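HI1317 (Haemophilus influenzae, PDB 1JOV) probably interconverts the alpha and beta anomers of D-glucose 6-phosphate, as a member of the glucose-6-phosphate 1-epimerase family. Local coordinates at residues V54-E59 with Q242-L247; A68-V73 with S234-T239; A148-F153 with V224-W229. All coordinates share one frame; numbering follows the deposited sequence.

Contact 1. Residues V54-E59 with Q242-L247; sequences VLWLSE and QKMLCL
Trp56, whose indole lies against Met244 and Lys243, is fixed first through its backbone: its carbonyl O takes the N-H of Gly72 at 2.7 Å, and its own N is bonded to the carbonyl of Tyr152. The beta-sandwich of the galactose mutarotase clan offers here an instructive case of a loop residue bonded to strand 145-154 and to the loop segment 68-73, and then laid over the start of strand 244-251. With CG anti to the backbone N (chi1 174°), the indole swings across to the point where that strand begins, and Met244 meets it face on. CB of Met244 sits 3.7 Å from the centroid of the five-membered ring of Trp56 and only 16° off its normal, a true CH-pi contact. From there the methionine chain bends at chi2 (81°), which puts SD over the benzene half of the indole. SD of Met244 is 5.4 Å from the centroid of the six-membered ring of Trp56, almost on the normal, so the Met-aromatic contact is face-on but distant. The indole is sandwiched, since the backbone N of Ser58 lies over the opposite face, towards its rim. Beyond the two segments, Met236 packs against both Trp56 and Met244, while Tyr152 and Trp226 also touch the methionine. Lys243 contributes less: its side chain crosses the indole at about a right angle and then leads away. Its CB stays 4.0 Å from CD1 of Trp56, and its carbonyl O approaches that same carbon obliquely, at 3.4 Å.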
ATOM      1  N   VAL A  54      -5.320   2.989   9.868  1.00 21.26           N
ATOM      2  CA  VAL A  54      -5.799   3.219   8.505  1.00 23.19           C
ATOM      3  C   VAL A  54      -5.520   2.047   7.588  1.00 18.18           C
ATOM      4  O   VAL A  54      -6.288   1.805   6.604  1.00 22.73           O
ATOM      5  CB  VAL A  54      -5.226   4.511   7.903  1.00 30.15           C
ATOM      6  CG1 VAL A  54      -5.617   4.643   6.468  1.00 24.75           C
ATOM      7  CG2 VAL A  54      -5.763   5.704   8.676  1.00 27.08           C
ATOM      8  N   LEU A  55      -4.420   1.303   7.854  1.00 18.95           N
ATOM      9  CA  LEU A  55      -4.061   0.211   6.977  1.00 18.85           C
ATOM     10  C   LEU A  55      -4.359  -1.171   7.596  1.00 16.70           C
ATOM     11  O   LEU A  55      -4.328  -1.335   8.845  1.00 19.90           O
ATOM     12  CB  LEU A  55      -2.568   0.290   6.709  1.00 21.21           C
ATOM     13  CG  LEU A  55      -2.179   1.570   5.964  1.00 21.03           C
ATOM     14  CD1 LEU A  55      -0.680   1.591   5.861  1.00 19.47           C
ATOM     15  CD2 LEU A  55      -2.757   1.598   4.557  1.00 21.08           C
ATOM     16  N   TRP A  56      -4.596  -2.129   6.755  1.00 20.44           N
ATOM     17  CA  TRP A  56      -4.814  -3.462   7.275  1.00 19.83           C
ATOM     18  C   TRP A  56      -3.604  -4.336   7.088  1.00 22.30           C
ATOM     19  O   TRP A  56      -2.891  -4.292   6.036  1.00 21.26           O
ATOM     20  CB  TRP A  56      -6.032  -4.059   6.527  1.00 21.37           C
ATOM     21  CG  TRP A  56      -6.354  -5.496   6.810  1.00 18.24           C
ATOM     22  CD1 TRP A  56      -7.327  -5.948   7.743  1.00 23.43           C
ATOM     23  CD2 TRP A  56      -5.936  -6.642   6.090  1.00 25.89           C
ATOM     24  NE1 TRP A  56      -7.390  -7.314   7.713  1.00 25.19           N
ATOM     25  CE2 TRP A  56      -6.575  -7.776   6.702  1.00 27.51           C
ATOM     26  CE3 TRP A  56      -5.019  -6.867   5.079  1.00 20.48           C
ATOM     27  CZ2 TRP A  56      -6.332  -9.073   6.279  1.00 26.02           C
ATOM     28  CZ3 TRP A  56      -4.738  -8.165   4.663  1.00 26.04           C
ATOM     29  CH2 TRP A  56      -5.442  -9.262   5.238  1.00 27.13           C
ATOM     30  N   LEU A  57      -3.358  -5.165   8.096  1.00 19.00           N
ATOM     31  CA  LEU A  57      -2.235  -6.112   8.077  1.00 19.29           C
ATOM     32  C   LEU A  57      -2.833  -7.458   8.498  1.00 23.53           C
ATOM     33  O   LEU A  57      -3.542  -7.490   9.514  1.00 27.11           O
ATOM     34  CB  LEU A  57      -1.144  -5.764   9.072  1.00 19.59           C
ATOM     35  CG  LEU A  57       0.005  -6.728   9.200  1.00 21.19           C
ATOM     36  CD1 LEU A  57       0.771  -6.829   7.833  1.00 21.98           C
ATOM     37  CD2 LEU A  57       0.955  -6.160  10.272  1.00 28.26           C
ATOM     38  N   SER A  58      -2.558  -8.512   7.733  1.00 23.64           N
ATOM     39  CA  SER A  58      -3.110  -9.862   8.062  1.00 23.20           C
ATOM     40  C   SER A  58      -2.760 -10.296   9.471  1.00 19.06           C
ATOM     41  O   SER A  58      -1.614 -10.143   9.934  1.00 23.31           O
ATOM     42  CB  SER A  58      -2.529 -10.903   7.134  1.00 34.95           C
ATOM     43  OG  SER A  58      -2.923 -12.189   7.599  1.00 33.52           O
ATOM     44  N   GLU A  59      -3.800 -10.766  10.179  1.00 22.98           N
ATOM     45  CA  GLU A  59      -3.616 -11.203  11.559  1.00 28.02           C
ATOM     46  C   GLU A  59      -2.796 -12.488  11.633  1.00 27.40           C
ATOM     47  O   GLU A  59      -2.285 -12.863  12.700  1.00 33.28           O
ATOM     48  CB  GLU A  59      -4.940 -11.255  12.351  1.00 28.79           C
ATOM     49  CG  GLU A  59      -5.829 -12.439  12.020  1.00 36.26           C
ATOM     50  CD  GLU A  59      -6.693 -12.267  10.785  1.00 41.74           C
ATOM     51  OE1 GLU A  59      -6.464 -11.338   9.966  1.00 24.79           O
ATOM     52  OE2 GLU A  59      -7.611 -13.102  10.603  1.00 33.72           O
ATOM     53  N   GLN A 242     -13.181  -9.495   5.366  1.00 35.91           N
ATOM     54  CA  GLN A 242     -14.233  -8.656   5.895  1.00 28.85           C
ATOM     55  C   GLN A 242     -13.743  -7.352   6.426  1.00 31.87           C
ATOM     56  O   GLN A 242     -14.531  -6.409   6.591  1.00 33.98           O
ATOM     57  CB  GLN A 242     -14.924  -9.390   7.073  1.00 32.75           C
ATOM     58  CG  GLN A 242     -15.552 -10.680   6.670  1.00 37.90           C
ATOM     59  CD  GLN A 242     -16.455 -11.225   7.754  1.00 67.60           C
ATOM     60  OE1 GLN A 242     -17.674 -11.210   7.610  1.00 39.08           O
ATOM     61  NE2 GLN A 242     -15.858 -11.734   8.834  1.00 41.61           N
ATOM     62  N   LYS A 243     -12.427  -7.259   6.672  1.00 30.74           N
ATOM     63  CA  LYS A 243     -11.907  -6.073   7.345  1.00 22.54           C
ATOM     64  C   LYS A 243     -10.934  -5.304   6.458  1.00 28.87           C
ATOM     65  O   LYS A 243     -10.256  -4.378   6.941  1.00 29.85           O
ATOM     66  CB  LYS A 243     -11.215  -6.460   8.679  1.00 25.99           C
ATOM     67  CG  LYS A 243     -12.133  -7.149   9.714  1.00 31.47           C
ATOM     68  CD  LYS A 243     -12.977  -6.223  10.549  1.00 48.33           C
ATOM     69  CE  LYS A 243     -13.591  -7.024  11.701  1.00 62.61           C
ATOM     70  NZ  LYS A 243     -14.185  -8.351  11.276  1.00 43.54           N
ATOM     71  N   MET A 244     -10.928  -5.606   5.169  1.00 26.14           N
ATOM     72  CA  MET A 244      -9.948  -4.969   4.258  1.00 26.10           C
ATOM     73  C   MET A 244     -10.597  -4.673   2.902  1.00 29.56           C
ATOM     74  O   MET A 244     -11.654  -5.204   2.529  1.00 26.61           O
ATOM     75  CB  MET A 244      -8.745  -5.860   4.054  1.00 22.92           C
ATOM     76  CG  MET A 244      -9.070  -7.218   3.539  1.00 26.89           C
ATOM     77  SD  MET A 244      -9.328  -7.339   1.800  1.00 33.55           S
ATOM     78  CE  MET A 244      -7.683  -7.566   1.413  1.00 31.90           C
ATOM     79  N   LEU A 245      -9.989  -3.729   2.209  1.00 25.38           N
ATOM     80  CA  LEU A 245     -10.303  -3.463   0.830  1.00 27.80           C
ATOM     81  C   LEU A 245      -9.053  -2.812   0.212  1.00 22.86           C
ATOM     82  O   LEU A 245      -8.508  -1.844   0.760  1.00 22.97           O
ATOM     83  CB  LEU A 245     -11.476  -2.534   0.712  1.00 27.44           C
ATOM     84  CG  LEU A 245     -11.921  -2.097  -0.677  1.00 25.52           C
ATOM     85  CD1 LEU A 245     -12.198  -3.381  -1.470  1.00 32.82           C
ATOM     86  CD2 LEU A 245     -13.172  -1.200  -0.597  1.00 30.05           C
ATOM     87  N   CYS A 246      -8.675  -3.322  -0.943  1.00 19.94           N
ATOM     88  CA  CYS A 246      -7.575  -2.673  -1.700  1.00 22.82           C
ATOM     89  C   CYS A 246      -8.060  -1.713  -2.780  1.00 28.45           C
ATOM     90  O   CYS A 246      -8.881  -2.078  -3.625  1.00 23.06           O
ATOM     91  CB  CYS A 246      -6.719  -3.745  -2.330  1.00 23.78           C
ATOM     92  SG  CYS A 246      -5.716  -4.658  -1.121  1.00 23.90           S
ATOM     93  N   LEU A 247      -7.513  -0.489  -2.763  1.00 21.99           N
ATOM     94  CA  LEU A 247      -7.741   0.542  -3.783  1.00 22.54           C
ATOM     95  C   LEU A 247      -6.296   0.936  -4.176  1.00 21.42           C
ATOM     96  O   LEU A 247      -5.674   1.767  -3.505  1.00 21.37           O
ATOM     97  CB  LEU A 247      -8.583   1.715  -3.312  1.00 22.38           C
ATOM     98  CG  LEU A 247      -9.289   2.367  -4.499  1.00 28.13           C
ATOM     99  CD1 LEU A 247     -10.388   3.309  -4.039  1.00 31.19           C
ATOM    100  CD2 LEU A 247      -8.296   3.117  -5.383  1.00 32.62           C
TER

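Contact 2. Residues A68-V73 with S234-T239; sequences AIRGGV and SGMSET. With SO4 (sulfate ion), chain B.
Arg70 reaches Ser234 side-on, its guanidinium turned so that one edge faces the backbone carbonyl of the serine. Two nitrogens converge on that single oxygen: NE of Arg70 lies 2.9 Å from O of Ser234, nearly in line with the C=O bond (169°), and NH2 of Arg70 is also 2.9 Å from O of Ser234 but comes in more obliquely. The oxygen lies slightly off the guanidinium plane, whereas OG of the same serine lies in it and receives a third, weak bond from NH2. The paired donors on one acceptor hold the guanidinium against turning about CD-NE. Met236 crosses the arginine chain at about a right angle, its CG 3.7 Å from CD of Arg70, so the aliphatic part of the arginine rests on apolar atoms while its charged end turns to polar ones. Gly235, between these two partners, presents its carbonyl O to CG of Arg70 at 3.7 Å; that oxygen also accepts from OG of Ser58. The setting is the rim of the presumed active site of an aldose 1-epimerase fold, where two loops between strands come together and Arg70 approaches His150, a predicted catalytic residue, with nearest side-chain atoms about 5 Å apart. A sulfate ion, probably from the crystallisation liquor, places its O3 in the guanidinium plane: NH2 of Arg70 is 2.6 Å from O3, in a fairly straight bond (163°). Arg92 grips the same ion, and the pair of arginines is consistent with a place for the phosphate of the sugar substrate. The remaining terminal nitrogen, NH1 of Arg70, donates to OH of Tyr152, a further bond on the guanidinium.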
ATOM      1  N   ALA A  68       6.339 -12.106   0.697  1.00 28.19           N
ATOM      2  CA  ALA A  68       5.633 -10.821   0.623  1.00 26.83           C
ATOM      3  C   ALA A  68       4.723 -10.704   1.784  1.00 25.79           C
ATOM      4  O   ALA A  68       4.037 -11.677   2.145  1.00 29.06           O
ATOM      5  CB  ALA A  68       4.874 -10.659  -0.676  1.00 23.73           C
ATOM      6  N   ILE A  69       4.725  -9.553   2.447  1.00 20.36           N
ATOM      7  CA  ILE A  69       3.862  -9.309   3.566  1.00 20.67           C
ATOM      8  C   ILE A  69       2.462  -8.975   3.091  1.00 22.20           C
ATOM      9  O   ILE A  69       2.272  -8.159   2.189  1.00 20.43           O
ATOM     10  CB  ILE A  69       4.428  -8.118   4.435  1.00 19.63           C
ATOM     11  CG1 ILE A  69       5.781  -8.517   5.071  1.00 21.19           C
ATOM     12  CG2 ILE A  69       3.452  -7.553   5.504  1.00 18.23           C
ATOM     13  CD1 ILE A  69       6.638  -7.269   5.506  1.00 22.16           C
ATOM     14  N   ARG A  70       1.439  -9.598   3.702  1.00 18.91           N
ATOM     15  CA  ARG A  70       0.057  -9.482   3.331  1.00 19.63           C
ATOM     16  C   ARG A  70      -0.591  -8.344   4.070  1.00 19.41           C
ATOM     17  O   ARG A  70      -1.084  -8.439   5.229  1.00 21.26           O
ATOM     18  CB  ARG A  70      -0.705 -10.820   3.655  1.00 23.99           C
ATOM     19  CG  ARG A  70      -2.126 -10.753   3.296  1.00 24.81           C
ATOM     20  CD  ARG A  70      -2.467 -10.628   1.765  1.00 21.56           C
ATOM     21  NE  ARG A  70      -2.141 -11.840   1.009  1.00 22.01           N
ATOM     22  CZ  ARG A  70      -2.033 -11.941  -0.295  1.00 26.24           C
ATOM     23  NH1 ARG A  70      -2.348 -10.893  -1.062  1.00 25.60           N
ATOM     24  NH2 ARG A  70      -1.694 -13.116  -0.881  1.00 28.26           N
ATOM     25  N   GLY A  71      -0.626  -7.172   3.437  1.00 20.92           N
ATOM     26  CA  GLY A  71      -1.213  -5.997   4.088  1.00 17.78           C
ATOM     27  C   GLY A  71      -0.425  -4.718   3.920  1.00 15.62           C
ATOM     28  O   GLY A  71       0.648  -4.748   3.325  1.00 19.64           O
ATOM     29  N   GLY A  72      -0.876  -3.579   4.414  1.00 17.74           N
ATOM     30  CA  GLY A  72      -0.059  -2.383   4.243  1.00 15.57           C
ATOM     31  C   GLY A  72      -0.010  -1.883   2.792  1.00 16.94           C
ATOM     32  O   GLY A  72      -1.024  -1.911   2.084  1.00 19.89           O
ATOM     33  N   VAL A  73       1.173  -1.418   2.342  1.00 16.08           N
ATOM     34  CA  VAL A  73       1.246  -0.902   0.978  1.00 17.74           C
ATOM     35  C   VAL A  73       2.395  -1.539   0.255  1.00 14.18           C
ATOM     36  O   VAL A  73       3.466  -1.043   0.123  1.00 13.93           O
ATOM     37  CB  VAL A  73       1.466   0.656   1.010  1.00 17.12           C
ATOM     38  CG1 VAL A  73       1.390   1.158  -0.418  1.00 18.71           C
ATOM     39  CG2 VAL A  73       0.427   1.272   1.885  1.00 19.53           C
ATOM     40  N   SER A 234      -3.404 -16.750   0.104  1.00 33.86           N
ATOM     41  CA  SER A 234      -2.219 -17.066   0.928  1.00 36.33           C
ATOM     42  C   SER A 234      -1.938 -15.898   1.864  1.00 31.56           C
ATOM     43  O   SER A 234      -2.104 -14.729   1.486  1.00 35.26           O
ATOM     44  CB  SER A 234      -0.988 -17.372   0.075  1.00 44.26           C
ATOM     45  OG  SER A 234      -0.567 -16.219  -0.631  1.00 57.80           O
ATOM     46  N   GLY A 235      -1.588 -16.235   3.094  1.00 36.71           N
ATOM     47  CA  GLY A 235      -1.407 -15.266   4.155  1.00 38.63           C
ATOM     48  C   GLY A 235      -2.643 -14.553   4.711  1.00 31.32           C
ATOM     49  O   GLY A 235      -2.435 -13.696   5.575  1.00 31.26           O
ATOM     50  N   MET A 236      -3.876 -14.940   4.312  1.00 32.22           N
ATOM     51  CA  MET A 236      -5.134 -14.377   4.791  1.00 24.34           C
ATOM     52  C   MET A 236      -5.881 -15.485   5.470  1.00 41.86           C
ATOM     53  O   MET A 236      -5.831 -16.645   5.007  1.00 35.69           O
ATOM     54  CB  MET A 236      -5.980 -13.813   3.705  1.00 26.00           C
ATOM     55  CG  MET A 236      -5.407 -12.568   3.022  1.00 25.86           C
ATOM     56  SD  MET A 236      -6.393 -11.773   1.906  1.00 30.20           S
ATOM     57  CE  MET A 236      -7.708 -11.012   2.720  1.00 23.11           C
ATOM     58  N   SER A 237      -6.460 -15.114   6.593  1.00 30.40           N
ATOM     59  CA  SER A 237      -7.334 -16.025   7.367  1.00 39.85           C
ATOM     60  C   SER A 237      -8.570 -16.168   6.562  1.00 39.30           C
ATOM     61  O   SER A 237      -8.777 -15.513   5.542  1.00 42.81           O
ATOM     62  CB  SER A 237      -7.685 -15.354   8.679  1.00 27.44           C
ATOM     63  OG  SER A 237      -8.781 -14.522   8.426  1.00 30.57           O
ATOM     64  N   GLU A 238      -9.505 -17.028   7.009  1.00 48.26           N
ATOM     65  CA  GLU A 238     -10.714 -17.222   6.219  1.00 37.24           C
ATOM     66  C   GLU A 238     -11.702 -16.098   6.391  1.00 32.28           C
ATOM     67  O   GLU A 238     -12.632 -15.903   5.585  1.00 39.66           O
ATOM     68  CB  GLU A 238     -11.360 -18.515   6.709  1.00 55.80           C
ATOM     69  CG  GLU A 238     -12.091 -19.306   5.648  1.00 50.97           C
ATOM     70  CD  GLU A 238     -12.619 -20.585   6.239  1.00 72.30           C
ATOM     71  OE1 GLU A 238     -13.745 -20.538   6.787  1.00 49.35           O
ATOM     72  OE2 GLU A 238     -11.891 -21.604   6.191  1.00 65.43           O
ATOM     73  N   THR A 239     -11.428 -15.237   7.354  1.00 34.11           N
ATOM     74  CA  THR A 239     -12.266 -14.099   7.739  1.00 33.34           C
ATOM     75  C   THR A 239     -11.642 -12.711   7.398  1.00 24.92           C
ATOM     76  O   THR A 239     -12.294 -11.683   7.576  1.00 28.06           O
ATOM     77  CB  THR A 239     -12.507 -14.206   9.252  1.00 34.42           C
ATOM     78  OG1 THR A 239     -13.315 -13.096   9.686  1.00 45.18           O
ATOM     79  CG2 THR A 239     -11.170 -14.196   9.989  1.00 32.07           C
TER
HETATM   80  S   SO4 B 280      -0.031 -12.340  -3.918  1.00 53.11           S
HETATM   81  O1  SO4 B 280       0.150 -11.226  -3.007  1.00 39.79           O
HETATM   82  O2  SO4 B 280      -0.484 -11.764  -5.147  1.00 43.29           O
HETATM   83  O3  SO4 B 280      -1.012 -13.325  -3.411  1.00 45.87           O
HETATM   84  O4  SO4 B 280       1.204 -13.069  -4.031  1.00 39.75           O

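Contact 3. Residues A148-F153 with V224-W229; sequences ALHTYF and VLWNPW
His150 and Tyr152 face Trp226 from strands that are not neighbours: 145-154 and 222-227 run parallel, each antiparallel to strand 244-251 between them, with CA of Tyr152 9.2 Å from CA of Trp226. This is a worked example of side chains meeting across an intervening strand on the probable active-site face of a mutarotase-like beta-sandwich. At His150 strand 145-154 is interrupted by an inverse gamma turn centred on that residue. Trp226 spans the gap with CG anti to its own N (chi1 177°), so that the benzene half of the indole points at the other strand. Its rim, formed by CE3 and CZ3, does the touching. CE1 of His150 is 3.8 Å from CE3 of Trp226, which lies near the imidazole plane; the two rings meet obliquely, with planes at 72°. Tyr152 arrives further along the same rim: its CE2 is 3.7 Å from CZ3 of Trp226, close to the indole plane. The phenol oxygen, which also lies by CZ3 of Trp226, is hydrogen-bonded to NH1 of Arg70. His150, predicted to be catalytic, also meets the ring of His88 and the side chain of Glu248, which puts Trp226 beside the two predicted active-site residues. Past Asn227 the strand gives way to a turn, and CD of Pro228 lies over one indole face, toward its rim. The turn is an Asx turn spanning Asn227 to Trp229, in which OD1 of Asn227 accepts from N of Trp229 at 2.9 Å.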
ATOM      1  N   ALA A 148       2.791  -0.392  -8.817  1.00 18.81           N
ATOM      2  CA  ALA A 148       1.521  -0.198  -8.144  1.00 17.12           C
ATOM      3  C   ALA A 148       1.789  -0.140  -6.663  1.00 19.16           C
ATOM      4  O   ALA A 148       2.636  -0.857  -6.139  1.00 20.34           O
ATOM      5  CB  ALA A 148       0.530  -1.311  -8.458  1.00 18.38           C
ATOM      6  N   LEU A 149       1.046   0.707  -5.980  1.00 16.71           N
ATOM      7  CA  LEU A 149       1.008   0.860  -4.555  1.00 16.02           C
ATOM      8  C   LEU A 149      -0.238   0.094  -4.175  1.00 23.71           C
ATOM      9  O   LEU A 149      -1.342   0.609  -4.300  1.00 17.85           O
ATOM     10  CB  LEU A 149       0.991   2.306  -4.097  1.00 15.11           C
ATOM     11  CG  LEU A 149       1.916   3.223  -4.894  1.00 16.45           C
ATOM     12  CD1 LEU A 149       1.606   4.689  -4.590  1.00 21.69           C
ATOM     13  CD2 LEU A 149       3.366   2.912  -4.597  1.00 18.92           C
ATOM     14  N   HIS A 150      -0.078  -1.106  -3.720  1.00 17.16           N
ATOM     15  CA  HIS A 150      -1.204  -2.006  -3.504  1.00 21.16           C
ATOM     16  C   HIS A 150      -1.852  -1.896  -2.120  1.00 22.98           C
ATOM     17  O   HIS A 150      -1.870  -2.839  -1.318  1.00 20.70           O
ATOM     18  CB  HIS A 150      -0.629  -3.355  -3.792  1.00 19.20           C
ATOM     19  CG  HIS A 150      -1.590  -4.534  -3.926  1.00 17.51           C
ATOM     20  ND1 HIS A 150      -2.477  -4.900  -2.960  1.00 20.89           N
ATOM     21  CD2 HIS A 150      -1.734  -5.414  -4.949  1.00 26.22           C
ATOM     22  CE1 HIS A 150      -3.097  -6.004  -3.345  1.00 24.43           C
ATOM     23  NE2 HIS A 150      -2.656  -6.317  -4.532  1.00 25.08           N
ATOM     24  N   THR A 151      -2.360  -0.714  -1.898  1.00 16.27           N
ATOM     25  CA  THR A 151      -2.800  -0.341  -0.535  1.00 18.74           C
ATOM     26  C   THR A 151      -3.988  -1.173   0.006  1.00 18.79           C
ATOM     27  O   THR A 151      -5.037  -1.263  -0.624  1.00 20.05           O
ATOM     28  CB  THR A 151      -3.181   1.165  -0.515  1.00 18.81           C
ATOM     29  OG1 THR A 151      -2.133   1.921  -1.169  1.00 19.60           O
ATOM     30  CG2 THR A 151      -3.370   1.713   1.015  1.00 18.87           C
ATOM     31  N   TYR A 152      -3.731  -1.727   1.191  1.00 17.59           N
ATOM     32  CA  TYR A 152      -4.795  -2.464   1.917  1.00 16.53           C
ATOM     33  C   TYR A 152      -5.327  -1.578   2.985  1.00 18.84           C
ATOM     34  O   TYR A 152      -4.650  -1.251   4.012  1.00 19.39           O
ATOM     35  CB  TYR A 152      -4.300  -3.784   2.595  1.00 18.27           C
ATOM     36  CG  TYR A 152      -3.807  -4.867   1.752  1.00 21.48           C
ATOM     37  CD1 TYR A 152      -2.582  -4.805   1.071  1.00 22.16           C
ATOM     38  CD2 TYR A 152      -4.483  -6.075   1.744  1.00 20.97           C
ATOM     39  CE1 TYR A 152      -2.125  -5.909   0.279  1.00 20.83           C
ATOM     40  CE2 TYR A 152      -4.050  -7.137   0.981  1.00 20.66           C
ATOM     41  CZ  TYR A 152      -2.875  -7.090   0.282  1.00 25.04           C
ATOM     42  OH  TYR A 152      -2.445  -8.188  -0.437  1.00 22.60           O
ATOM     43  N   PHE A 153      -6.594  -1.167   2.760  1.00 18.96           N
ATOM     44  CA  PHE A 153      -7.227  -0.260   3.742  1.00 24.09           C
ATOM     45  C   PHE A 153      -8.018  -1.066   4.778  1.00 20.92           C
ATOM     46  O   PHE A 153      -8.553  -2.134   4.474  1.00 23.47           O
ATOM     47  CB  PHE A 153      -8.166   0.725   3.079  1.00 25.94           C
ATOM     48  CG  PHE A 153      -7.474   1.642   2.180  1.00 21.92           C
ATOM     49  CD1 PHE A 153      -6.814   2.733   2.689  1.00 25.07           C
ATOM     50  CD2 PHE A 153      -7.456   1.385   0.832  1.00 21.49           C
ATOM     51  CE1 PHE A 153      -6.097   3.605   1.801  1.00 18.85           C
ATOM     52  CE2 PHE A 153      -6.785   2.162  -0.005  1.00 20.52           C
ATOM     53  CZ  PHE A 153      -6.127   3.345   0.445  1.00 20.95           C
ATOM     54  N   VAL A 224      -6.803  -0.123  -9.210  1.00 20.81           N
ATOM     55  CA  VAL A 224      -7.262  -1.491  -9.100  1.00 23.65           C
ATOM     56  C   VAL A 224      -8.106  -1.645  -7.805  1.00 24.60           C
ATOM     57  O   VAL A 224      -7.673  -1.287  -6.684  1.00 22.66           O
ATOM     58  CB  VAL A 224      -6.039  -2.448  -9.082  1.00 23.42           C
ATOM     59  CG1 VAL A 224      -6.433  -3.922  -8.904  1.00 28.06           C
ATOM     60  CG2 VAL A 224      -5.187  -2.332 -10.366  1.00 21.93           C
ATOM     61  N   LEU A 225      -9.333  -2.134  -7.927  1.00 20.99           N
ATOM     62  CA  LEU A 225     -10.165  -2.273  -6.735  1.00 27.96           C
ATOM     63  C   LEU A 225     -10.240  -3.751  -6.520  1.00 31.09           C
ATOM     64  O   LEU A 225     -10.591  -4.472  -7.457  1.00 29.33           O
ATOM     65  CB  LEU A 225     -11.548  -1.706  -7.003  1.00 25.02           C
ATOM     66  CG  LEU A 225     -12.529  -1.750  -5.827  1.00 33.56           C
ATOM     67  CD1 LEU A 225     -12.084  -0.871  -4.675  1.00 26.82           C
ATOM     68  CD2 LEU A 225     -13.905  -1.263  -6.384  1.00 25.37           C
ATOM     69  N   TRP A 226      -9.889  -4.225  -5.303  1.00 24.78           N
ATOM     70  CA  TRP A 226      -9.779  -5.678  -5.064  1.00 23.75           C
ATOM     71  C   TRP A 226     -10.178  -6.139  -3.652  1.00 27.42           C
ATOM     72  O   TRP A 226      -9.742  -5.576  -2.677  1.00 24.20           O
ATOM     73  CB  TRP A 226      -8.362  -6.170  -5.231  1.00 25.86           C
ATOM     74  CG  TRP A 226      -8.151  -7.621  -4.934  1.00 26.25           C
ATOM     75  CD1 TRP A 226      -8.761  -8.710  -5.540  1.00 30.85           C
ATOM     76  CD2 TRP A 226      -7.354  -8.170  -3.861  1.00 25.89           C
ATOM     77  NE1 TRP A 226      -8.323  -9.877  -4.971  1.00 30.05           N
ATOM     78  CE2 TRP A 226      -7.434  -9.576  -3.954  1.00 30.86           C
ATOM     79  CE3 TRP A 226      -6.486  -7.605  -2.892  1.00 25.55           C
ATOM     80  CZ2 TRP A 226      -6.779 -10.408  -3.064  1.00 21.63           C
ATOM     81  CZ3 TRP A 226      -5.825  -8.444  -1.999  1.00 28.18           C
ATOM     82  CH2 TRP A 226      -5.935  -9.827  -2.105  1.00 22.93           C
ATOM     83  N   ASN A 227     -10.994  -7.210  -3.568  1.00 31.00           N
ATOM     84  CA  ASN A 227     -11.395  -7.874  -2.303  1.00 27.84           C
ATOM     85  C   ASN A 227     -11.603  -9.331  -2.686  1.00 30.54           C
ATOM     86  O   ASN A 227     -12.361  -9.615  -3.604  1.00 28.21           O
ATOM     87  CB  ASN A 227     -12.636  -7.214  -1.652  1.00 27.28           C
ATOM     88  CG  ASN A 227     -12.974  -7.839  -0.264  1.00 30.08           C
ATOM     89  OD1 ASN A 227     -13.323  -9.040  -0.197  1.00 30.63           O
ATOM     90  ND2 ASN A 227     -12.751  -7.086   0.827  1.00 23.43           N
ATOM     91  N   PRO A 228     -10.850 -10.234  -2.097  1.00 25.16           N
ATOM     92  CA  PRO A 228     -10.850 -11.625  -2.524  1.00 27.31           C
ATOM     93  C   PRO A 228     -12.160 -12.342  -2.094  1.00 33.79           C
ATOM     94  O   PRO A 228     -12.454 -13.451  -2.568  1.00 33.19           O
ATOM     95  CB  PRO A 228      -9.656 -12.220  -1.760  1.00 28.06           C
ATOM     96  CG  PRO A 228      -9.532 -11.381  -0.529  1.00 29.52           C
ATOM     97  CD  PRO A 228      -9.964 -10.022  -0.946  1.00 26.65           C
ATOM     98  N   TRP A 229     -12.860 -11.741  -1.167  1.00 29.71           N
ATOM     99  CA  TRP A 229     -14.156 -12.237  -0.713  1.00 42.82           C
ATOM    100  C   TRP A 229     -13.956 -13.688  -0.219  1.00 25.47           C
ATOM    101  O   TRP A 229     -13.260 -13.914   0.773  1.00 31.68           O
ATOM    102  CB  TRP A 229     -15.216 -12.036  -1.825  1.00 45.86           C
ATOM    103  CG  TRP A 229     -16.637 -12.230  -1.373  1.00 44.52           C
ATOM    104  CD1 TRP A 229     -17.364 -13.383  -1.496  1.00 40.95           C
ATOM    105  CD2 TRP A 229     -17.493 -11.275  -0.727  1.00 31.87           C
ATOM    106  NE1 TRP A 229     -18.618 -13.220  -0.965  1.00 38.24           N
ATOM    107  CE2 TRP A 229     -18.741 -11.923  -0.521  1.00 32.30           C
ATOM    108  CE3 TRP A 229     -17.348  -9.928  -0.320  1.00 25.85           C
ATOM    109  CZ2 TRP A 229     -19.777 -11.332   0.133  1.00 43.85           C
ATOM    110  CZ3 TRP A 229     -18.432  -9.308   0.290  1.00 52.40           C
ATOM    111  CH2 TRP A 229     -19.626 -10.028   0.518  1.00 27.05           C
TER

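In the fold
Contacts 1 and 3 are buried, while contact 2 lies at the surface, and their chemistry follows that placement. The two inner ones meet without polar bonds across the segments: contact 1 sets methionine and lysine against an indole, contact 3 sets aromatic rings against each other. The outer one is dominated by an arginine binding a carbonyl and an anion. Contacts 1 and 3 share a sheet: strand 244-251 of contact 1 is the middle strand that contact 3 bridges, with N of Phe153 bonded to O of Leu245. Contacts 1 and 2 share the loop between strands 41-47 and 75-76. Tyr152 joins all three, since its backbone pairs with both loop segments, 54-59 and 68-73.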